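Local coordinates for CRISPR-associated endonuclease Cas3-HD (Methanocaldococcus jannaschii, PDB 3S4L), which degrades single-stranded DNA in a magnesium-dependent manner and single-stranded RNA without added cations, as the HD nuclease of a CRISPR interference system, at residues A[92-95]-A[96-100]; A[101-104]-A[105-109]; A[112-115]-A[116-120]; A[157-160]-A[161-165]. One frame throughout, in Å; residues are numbered along the deposited sequence.

Interaction 1 of 4, residues A[92-95]-A[96-100]; sequences ELVS and AYYTY
The side-chain hydroxyl of T99 and its own backbone N both reach back one turn to the carbonyl of S95, so one oxygen is gripped twice. The bond from T99 N to S95 O (2.8 Å) runs almost straight out from the carbonyl, at a C=O...N angle of 166°. The hydroxyl comes in more steeply: T99 OG1 lies 2.9 Å from S95 O and stands 53° out of the carbonyl plane. It can do so because OG1 is anti to its own carbonyl carbon (chi1 -66°), which swings the hydroxyl back along the helix and leaves CG2 anti to the backbone N. The other i to i+4 backbone bonds are uneven: A96 N to E92 O is short at 2.8 Å, Y97 N to L93 O measures 3.3 Å, and Y98 N to V94 O is weak.

Apolar contact is carried by V94 and Y98, which lie side by side and point the same way. V94 CG1 meets the edge of the tyrosine ring in its plane, 4.0 Å from Y98 CE2. One face of that ring is covered by Y97 CD2, which sits 3.9 Å above the centre.

Polar ends turn to other parts of the chain. E92 forms a salt bridge with R90 and lies against H123 and H124, and the S95 hydroxyl bonds to H66 O and G69 N. These are the first turns of helix 91-107, which starts at metal ligand H91, in the buried core of the HD fold, where S95 ties the helix to the backbone flanking metal ligand D67.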
# COMPACT_ATOMS: atom_id res chain seq x y z
N GLU A 92 -4.60 -3.35 -4.47
CA GLU A 92 -3.83 -3.30 -3.22
C GLU A 92 -2.65 -4.27 -3.19
O GLU A 92 -1.68 -4.03 -2.46
CB GLU A 92 -4.73 -3.50 -1.98
CG GLU A 92 -5.47 -4.81 -1.92
CD GLU A 92 -6.90 -4.69 -2.47
OE1 GLU A 92 -7.08 -4.13 -3.57
OE2 GLU A 92 -7.84 -5.15 -1.79
N LEU A 93 -2.73 -5.35 -3.95
CA LEU A 93 -1.62 -6.33 -4.00
C LEU A 93 -0.43 -5.70 -4.70
O LEU A 93 0.72 -5.89 -4.31
CB LEU A 93 -2.04 -7.62 -4.71
CG LEU A 93 -2.75 -8.72 -3.91
CD1 LEU A 93 -3.97 -8.23 -3.16
CD2 LEU A 93 -3.14 -9.86 -4.86
N VAL A 94 -0.72 -4.94 -5.76
CA VAL A 94 0.30 -4.20 -6.47
C VAL A 94 0.83 -3.03 -5.63
O VAL A 94 2.02 -2.74 -5.68
CB VAL A 94 -0.22 -3.65 -7.80
CG1 VAL A 94 0.79 -2.67 -8.41
CG2 VAL A 94 -0.55 -4.80 -8.73
N SER A 95 -0.06 -2.38 -4.88
CA SER A 95 0.38 -1.36 -3.90
C SER A 95 1.35 -1.95 -2.86
O SER A 95 2.41 -1.36 -2.58
CB SER A 95 -0.82 -0.73 -3.17
OG SER A 95 -1.71 -0.05 -4.04
N ALA A 96 0.98 -3.10 -2.29
CA ALA A 96 1.80 -3.76 -1.27
C ALA A 96 3.22 -4.01 -1.76
O ALA A 96 4.19 -3.85 -1.00
CB ALA A 96 1.15 -5.07 -0.81
N TYR A 97 3.34 -4.40 -3.02
CA TYR A 97 4.65 -4.67 -3.62
C TYR A 97 5.51 -3.42 -3.64
O TYR A 97 6.63 -3.46 -3.15
CB TYR A 97 4.49 -5.22 -5.04
CG TYR A 97 5.80 -5.36 -5.82
CD1 TYR A 97 6.55 -6.54 -5.77
CD2 TYR A 97 6.25 -4.34 -6.66
CE1 TYR A 97 7.73 -6.69 -6.51
CE2 TYR A 97 7.43 -4.48 -7.39
CZ TYR A 97 8.17 -5.65 -7.31
OH TYR A 97 9.34 -5.78 -8.04
N TYR A 98 5.00 -2.32 -4.19
CA TYR A 98 5.81 -1.10 -4.23
C TYR A 98 6.05 -0.51 -2.84
O TYR A 98 7.11 0.07 -2.55
CB TYR A 98 5.20 -0.06 -5.17
CG TYR A 98 5.38 -0.42 -6.60
CD1 TYR A 98 6.63 -0.30 -7.21
CD2 TYR A 98 4.31 -0.89 -7.36
CE1 TYR A 98 6.81 -0.65 -8.54
CE2 TYR A 98 4.48 -1.23 -8.70
CZ TYR A 98 5.72 -1.11 -9.27
OH TYR A 98 5.88 -1.45 -10.58
N THR A 99 5.06 -0.65 -1.97
CA THR A 99 5.17 -0.11 -0.62
C THR A 99 6.31 -0.79 0.08
O THR A 99 7.14 -0.14 0.73
CB THR A 99 3.87 -0.30 0.17
OG1 THR A 99 2.83 0.48 -0.42
CG2 THR A 99 4.06 0.12 1.63
N TYR A 100 6.38 -2.10 -0.06
CA TYR A 100 7.41 -2.85 0.62
C TYR A 100 8.80 -2.38 0.21
O TYR A 100 9.65 -2.09 1.06
CB TYR A 100 7.27 -4.35 0.35
CG TYR A 100 8.41 -5.11 0.97
CD1 TYR A 100 9.55 -5.40 0.24
CD2 TYR A 100 8.35 -5.50 2.30
CE1 TYR A 100 10.62 -6.10 0.83
CE2 TYR A 100 9.40 -6.19 2.90
CZ TYR A 100 10.53 -6.49 2.16
OH TYR A 100 11.56 -7.18 2.75

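Interaction 2 of 4, residues A[101-104]-A[105-109]; sequences HILL and KKFGD
H101 O accepts the backbone N of K105 at 3.1 Å, an ordinary turn of helix 91-107; the imidazole turns back instead, meeting Y97 edge-to-face. One residue on, I102 O receives K106 N in a nearly straight bond (N-H...O 170°), and the I102 side chain packs on L65 and Y169.

L103 carries more of the contact. Its carbonyl takes F107 N at 2.9 Å and also a proton from a water, whose oxygen lies 2.8 Å from L103 O. The same water accepts D109 N at 2.9 Å, so it bridges the last helical turn to the residue that caps the next helix. Among the side chains, L103 CD2 approaches F107 CE2 at 3.9 Å, the two groups crossing at a slant. The phenyl CG is anti to its carbonyl carbon (chi1 -61°), which swings the ring back towards L103 O, an atom lying at the ring edge near its plane. K106 CG covers one face of this ring, displaced toward the rim, and both L103 and F107 also lean on F58 of helix 52-65.

Here the helix ends: G108 leaves helical geometry with positive phi, and D109 is the N-cap of helix 110-121, its OD1 accepting L112 N. Only G108 and D109 separate the two helices.

L104 O holds G108 N at 2.8 Å, though the N-H...O angle has fallen to 136°, and L104 CD2 reaches along the helix to lie 3.9 Å from D109 N and 4.0 Å from G108 CA.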
# COMPACT_ATOMS: atom_id res chain seq x y z
N HIS A 101 9.06 -2.31 -1.10
CA HIS A 101 10.43 -1.98 -1.53
C HIS A 101 10.80 -0.55 -1.16
O HIS A 101 11.92 -0.27 -0.75
CB HIS A 101 10.64 -2.24 -3.03
CG HIS A 101 10.59 -3.69 -3.37
ND1 HIS A 101 11.59 -4.56 -3.03
CD2 HIS A 101 9.63 -4.43 -3.98
CE1 HIS A 101 11.26 -5.78 -3.44
NE2 HIS A 101 10.07 -5.72 -4.01
N ILE A 102 9.83 0.35 -1.28
CA ILE A 102 10.07 1.72 -0.91
C ILE A 102 10.30 1.86 0.60
O ILE A 102 11.20 2.57 1.01
CB ILE A 102 8.97 2.65 -1.44
CG1 ILE A 102 9.19 2.84 -2.95
CG2 ILE A 102 9.01 4.01 -0.72
CD1 ILE A 102 7.93 2.98 -3.73
N LEU A 103 9.53 1.14 1.43
CA LEU A 103 9.77 1.20 2.88
C LEU A 103 11.14 0.65 3.25
O LEU A 103 11.83 1.20 4.12
CB LEU A 103 8.68 0.46 3.66
CG LEU A 103 7.30 1.13 3.71
CD1 LEU A 103 6.30 0.19 4.41
CD2 LEU A 103 7.39 2.48 4.43
N LEU A 104 11.54 -0.43 2.60
CA LEU A 104 12.82 -1.05 2.91
C LEU A 104 13.94 -0.07 2.60
O LEU A 104 14.89 0.06 3.38
CB LEU A 104 13.02 -2.32 2.08
CG LEU A 104 13.70 -3.52 2.74
CD1 LEU A 104 14.46 -4.32 1.69
CD2 LEU A 104 14.63 -3.13 3.88
N LYS A 105 13.83 0.62 1.47
CA LYS A 105 14.85 1.62 1.12
C LYS A 105 14.92 2.74 2.16
O LYS A 105 15.98 3.03 2.70
CB LYS A 105 14.55 2.22 -0.26
CG LYS A 105 15.66 3.12 -0.76
CD LYS A 105 16.83 2.31 -1.27
CE LYS A 105 18.06 3.19 -1.49
NZ LYS A 105 17.70 4.60 -1.86
N LYS A 106 13.78 3.35 2.44
CA LYS A 106 13.71 4.51 3.32
C LYS A 106 14.14 4.22 4.76
O LYS A 106 14.80 5.05 5.38
CB LYS A 106 12.30 5.13 3.30
CG LYS A 106 12.08 6.27 4.30
CD LYS A 106 12.70 7.59 3.82
CE LYS A 106 13.54 8.26 4.91
NZ LYS A 106 14.16 9.55 4.46
N PHE A 107 13.79 3.05 5.29
CA PHE A 107 14.05 2.78 6.70
C PHE A 107 15.03 1.63 7.00
O PHE A 107 15.42 1.45 8.15
CB PHE A 107 12.75 2.51 7.45
CG PHE A 107 11.78 3.67 7.44
CD1 PHE A 107 11.95 4.75 8.30
CD2 PHE A 107 10.67 3.65 6.60
CE1 PHE A 107 11.04 5.80 8.31
CE2 PHE A 107 9.75 4.71 6.60
CZ PHE A 107 9.94 5.78 7.46
N GLY A 108 15.39 0.84 5.98
CA GLY A 108 16.27 -0.30 6.18
C GLY A 108 15.89 -1.29 7.29
O GLY A 108 16.76 -1.79 8.00
N ASP A 109 14.59 -1.56 7.43
CA ASP A 109 14.07 -2.49 8.45
C ASP A 109 13.05 -3.44 7.83
O ASP A 109 11.88 -3.08 7.65
CB ASP A 109 13.43 -1.71 9.63
CG ASP A 109 12.87 -2.64 10.73
OD1 ASP A 109 12.31 -3.70 10.40
OD2 ASP A 109 12.98 -2.30 11.94
O HOH W 1 12.12 -0.43 6.40

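Interaction 3 of 4, residues A[112-115]-A[116-120]; sequences LAFI and GALTV
Regular i to i+4 bonding runs through the backbone of 112-120, with A117 N to A113 O and L118 N to F114 O both at 2.9 Å and the latter coming in nearly straight on the carbonyl.

Side chains meet at two places. F114 and L118 lie side by side along one flank, pointing the same way, both with CG anti to the backbone N (chi1 173° for F114), and L118 CD2 comes up obliquely to the phenyl ring, 3.9 Å from F114 CE1. M191 and A195 of helix 181-197 cover this flank, touching F114 and L118 respectively.

The second place is polar. I115 O is gripped by T119 twice, from opposite faces of its plane: T119 OG1 lies 2.8 Å away, tilted 22° from that plane, and T119 N lies 3.1 Å away, 36° out of it. The OG1 bond gives the buried hydroxyl an acceptor; OG1 is placed for it by lying anti to its own carbonyl carbon. L211 and L212 of helix 204-215 pack against the threonine.

A113, G116 and A117 present little side-chain bulk toward helix 91-107: A113 and A117 touch Y100, and G116 lies close to L103. The contact lies within helix 110-121, a buried helix of the all-helical HD domain, packed between helices and leading into the metal site, with V120 O accepting a bond from ND1 of metal ligand H123.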
# COMPACT_ATOMS: atom_id res chain seq x y z
N LEU A 112 9.55 -3.66 9.46
CA LEU A 112 8.73 -2.46 9.25
C LEU A 112 8.14 -2.44 7.84
O LEU A 112 6.94 -2.22 7.65
CB LEU A 112 9.55 -1.19 9.52
CG LEU A 112 8.84 0.16 9.42
CD1 LEU A 112 7.68 0.26 10.43
CD2 LEU A 112 9.83 1.29 9.62
N ALA A 113 8.98 -2.69 6.84
CA ALA A 113 8.53 -2.74 5.44
C ALA A 113 7.48 -3.83 5.23
O ALA A 113 6.46 -3.64 4.54
CB ALA A 113 9.73 -2.96 4.53
N PHE A 114 7.71 -5.00 5.82
CA PHE A 114 6.73 -6.06 5.75
C PHE A 114 5.41 -5.59 6.35
O PHE A 114 4.35 -5.72 5.73
CB PHE A 114 7.20 -7.33 6.45
CG PHE A 114 6.14 -8.41 6.53
CD1 PHE A 114 5.38 -8.58 7.69
CD2 PHE A 114 5.90 -9.25 5.45
CE1 PHE A 114 4.40 -9.58 7.76
CE2 PHE A 114 4.92 -10.24 5.52
CZ PHE A 114 4.17 -10.40 6.68
N ILE A 115 5.46 -5.06 7.57
CA ILE A 115 4.22 -4.70 8.24
C ILE A 115 3.49 -3.57 7.52
O ILE A 115 2.26 -3.52 7.50
CB ILE A 115 4.44 -4.28 9.68
CG1 ILE A 115 3.10 -3.99 10.31
CG2 ILE A 115 5.18 -2.98 9.74
CD1 ILE A 115 3.22 -3.12 11.50
N GLY A 116 4.25 -2.65 6.93
CA GLY A 116 3.64 -1.57 6.17
C GLY A 116 2.99 -2.13 4.92
O GLY A 116 1.85 -1.79 4.62
N ALA A 117 3.70 -3.01 4.21
CA ALA A 117 3.18 -3.57 2.97
C ALA A 117 1.92 -4.41 3.21
O ALA A 117 0.98 -4.38 2.41
CB ALA A 117 4.26 -4.41 2.27
N LEU A 118 1.92 -5.16 4.31
CA LEU A 118 0.78 -5.97 4.70
C LEU A 118 -0.44 -5.10 5.02
O LEU A 118 -1.56 -5.45 4.70
CB LEU A 118 1.14 -6.82 5.93
CG LEU A 118 0.08 -7.81 6.43
CD1 LEU A 118 -0.35 -8.74 5.29
CD2 LEU A 118 0.64 -8.61 7.60
N THR A 119 -0.20 -3.96 5.66
CA THR A 119 -1.28 -3.04 5.98
C THR A 119 -1.90 -2.57 4.67
O THR A 119 -3.13 -2.52 4.53
CB THR A 119 -0.74 -1.83 6.76
OG1 THR A 119 -0.19 -2.29 8.00
CG2 THR A 119 -1.86 -0.84 7.04
N VAL A 120 -1.03 -2.22 3.73
CA VAL A 120 -1.44 -1.78 2.42
C VAL A 120 -2.17 -2.89 1.63
O VAL A 120 -3.14 -2.63 0.92
CB VAL A 120 -0.23 -1.28 1.62
CG1 VAL A 120 -0.55 -1.32 0.12
CG2 VAL A 120 0.16 0.14 2.07

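Interaction 4 of 4, residues A[157-160]-A[161-165]; sequences EDFE and DLIKK
I163 CG1 sits over one face of the F159 ring, 3.9 Å from the ring centroid and 26° off its normal, a CH-pi contact between residues one turn apart. Its nearest ring atom is F159 CZ, at 3.5 Å. The phenyl is brought there because its CG is anti to the backbone N (chi1 -179°), so that F159 and I163 extend side by side, pointing the same way.

On the outer flank, E160 and K164 pair only loosely. The last methylene of K164, CE, lies 3.7 Å from the carboxylate carbon E160 CD, while the salt bridge between the two is long and the place of its acidic oxygen less sure. The E160 carboxylate makes a weak hydrogen bond to I171 N.

Backbone bonds hold both pairs in step: I163 N to F159 O is 2.9 Å and K164 N to E160 O is 3.0 Å, while L162 N reaches D158 O at 2.9 Å, opening the helix.

Further out, I68 touches F159, L162 and I163, and Y98 meets the F159 ring with the planes about 55° apart. These are the amphipathic opening turns of helix 159-167, their apolar side laid on the loop that follows metal ligand D67.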
# COMPACT_ATOMS: atom_id res chain seq x y z
N GLU A 157 2.50 4.44 -18.35
CA GLU A 157 3.77 4.93 -18.87
C GLU A 157 4.41 5.96 -17.95
O GLU A 157 5.63 5.93 -17.71
CB GLU A 157 3.56 5.53 -20.27
CG GLU A 157 4.83 5.99 -20.95
CD GLU A 157 4.56 7.01 -22.05
OE1 GLU A 157 4.00 6.62 -23.10
OE2 GLU A 157 4.92 8.19 -21.86
N ASP A 158 3.60 6.88 -17.43
CA ASP A 158 4.09 7.95 -16.57
C ASP A 158 4.61 7.45 -15.21
O ASP A 158 5.10 8.24 -14.41
CB ASP A 158 2.98 8.99 -16.29
CG ASP A 158 2.48 9.68 -17.56
OD1 ASP A 158 3.12 9.56 -18.63
OD2 ASP A 158 1.43 10.37 -17.47
N PHE A 159 4.54 6.14 -14.97
CA PHE A 159 4.66 5.61 -13.61
C PHE A 159 5.83 6.11 -12.77
O PHE A 159 5.62 6.62 -11.66
CB PHE A 159 4.68 4.08 -13.61
CG PHE A 159 4.78 3.49 -12.23
CD1 PHE A 159 3.78 3.73 -11.30
CD2 PHE A 159 5.89 2.73 -11.86
CE1 PHE A 159 3.86 3.19 -10.01
CE2 PHE A 159 5.99 2.19 -10.57
CZ PHE A 159 4.97 2.42 -9.64
N GLU A 160 7.04 5.94 -13.28
CA GLU A 160 8.25 6.37 -12.59
C GLU A 160 8.15 7.83 -12.17
O GLU A 160 8.43 8.17 -11.02
CB GLU A 160 9.48 6.14 -13.48
CG GLU A 160 10.67 7.05 -13.18
CD GLU A 160 11.42 6.66 -11.92
OE1 GLU A 160 10.79 6.56 -10.84
OE2 GLU A 160 12.65 6.45 -12.02
N ASP A 161 7.75 8.68 -13.10
CA ASP A 161 7.55 10.09 -12.82
C ASP A 161 6.50 10.29 -11.73
O ASP A 161 6.72 11.04 -10.77
CB ASP A 161 7.19 10.86 -14.10
CG ASP A 161 5.92 11.67 -13.95
OD1 ASP A 161 5.97 12.73 -13.28
OD2 ASP A 161 4.88 11.26 -14.51
N LEU A 162 5.38 9.58 -11.84
CA LEU A 162 4.34 9.61 -10.82
C LEU A 162 4.90 9.32 -9.43
O LEU A 162 4.59 10.03 -8.47
CB LEU A 162 3.20 8.64 -11.14
CG LEU A 162 2.14 8.52 -10.04
CD1 LEU A 162 1.37 9.83 -9.90
CD2 LEU A 162 1.18 7.37 -10.32
N ILE A 163 5.72 8.27 -9.32
CA ILE A 163 6.30 7.91 -8.03
C ILE A 163 7.20 9.02 -7.51
O ILE A 163 7.19 9.34 -6.33
CB ILE A 163 7.13 6.62 -8.11
CG1 ILE A 163 6.21 5.40 -8.22
CG2 ILE A 163 7.99 6.48 -6.86
CD1 ILE A 163 5.31 5.21 -7.02
N LYS A 164 7.96 9.63 -8.41
CA LYS A 164 8.82 10.75 -8.06
C LYS A 164 7.99 11.89 -7.48
O LYS A 164 8.31 12.41 -6.41
CB LYS A 164 9.61 11.21 -9.29
CG LYS A 164 11.09 11.42 -9.03
CD LYS A 164 11.91 11.46 -10.32
CE LYS A 164 12.30 10.06 -10.78
NZ LYS A 164 13.44 10.07 -11.76
N LYS A 165 6.92 12.27 -8.17
CA LYS A 165 6.00 13.30 -7.67
C LYS A 165 5.48 12.96 -6.27
O LYS A 165 5.33 13.84 -5.41
CB LYS A 165 4.80 13.45 -8.62
CG LYS A 165 4.80 14.71 -9.47
CD LYS A 165 3.58 14.72 -10.38
CE LYS A 165 3.50 13.44 -11.20
NZ LYS A 165 2.32 13.40 -12.12

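In the fold
Interactions 1 and 3 belong to the buried core, and interactions 2 and 4 are partly exposed. Interactions 1 and 2 follow each other on helix 91-107, and interaction 3 lies on the next helix, 110-121. These two helices pack closely where side chains are small: A96 CB lies 3.3 Å from A117 O, and L103 CD1 lies 3.6 Å from the CA of G116. In both core contacts a threonine hydroxyl adds a second donor to a carbonyl one turn back; toward the surface, water and the helix end enter interaction 2, and a loose acid-base pair enters interaction 4. Interaction 4 touches interaction 1 through the rings of Y98 and F159 and stays clear of interactions 2 and 3.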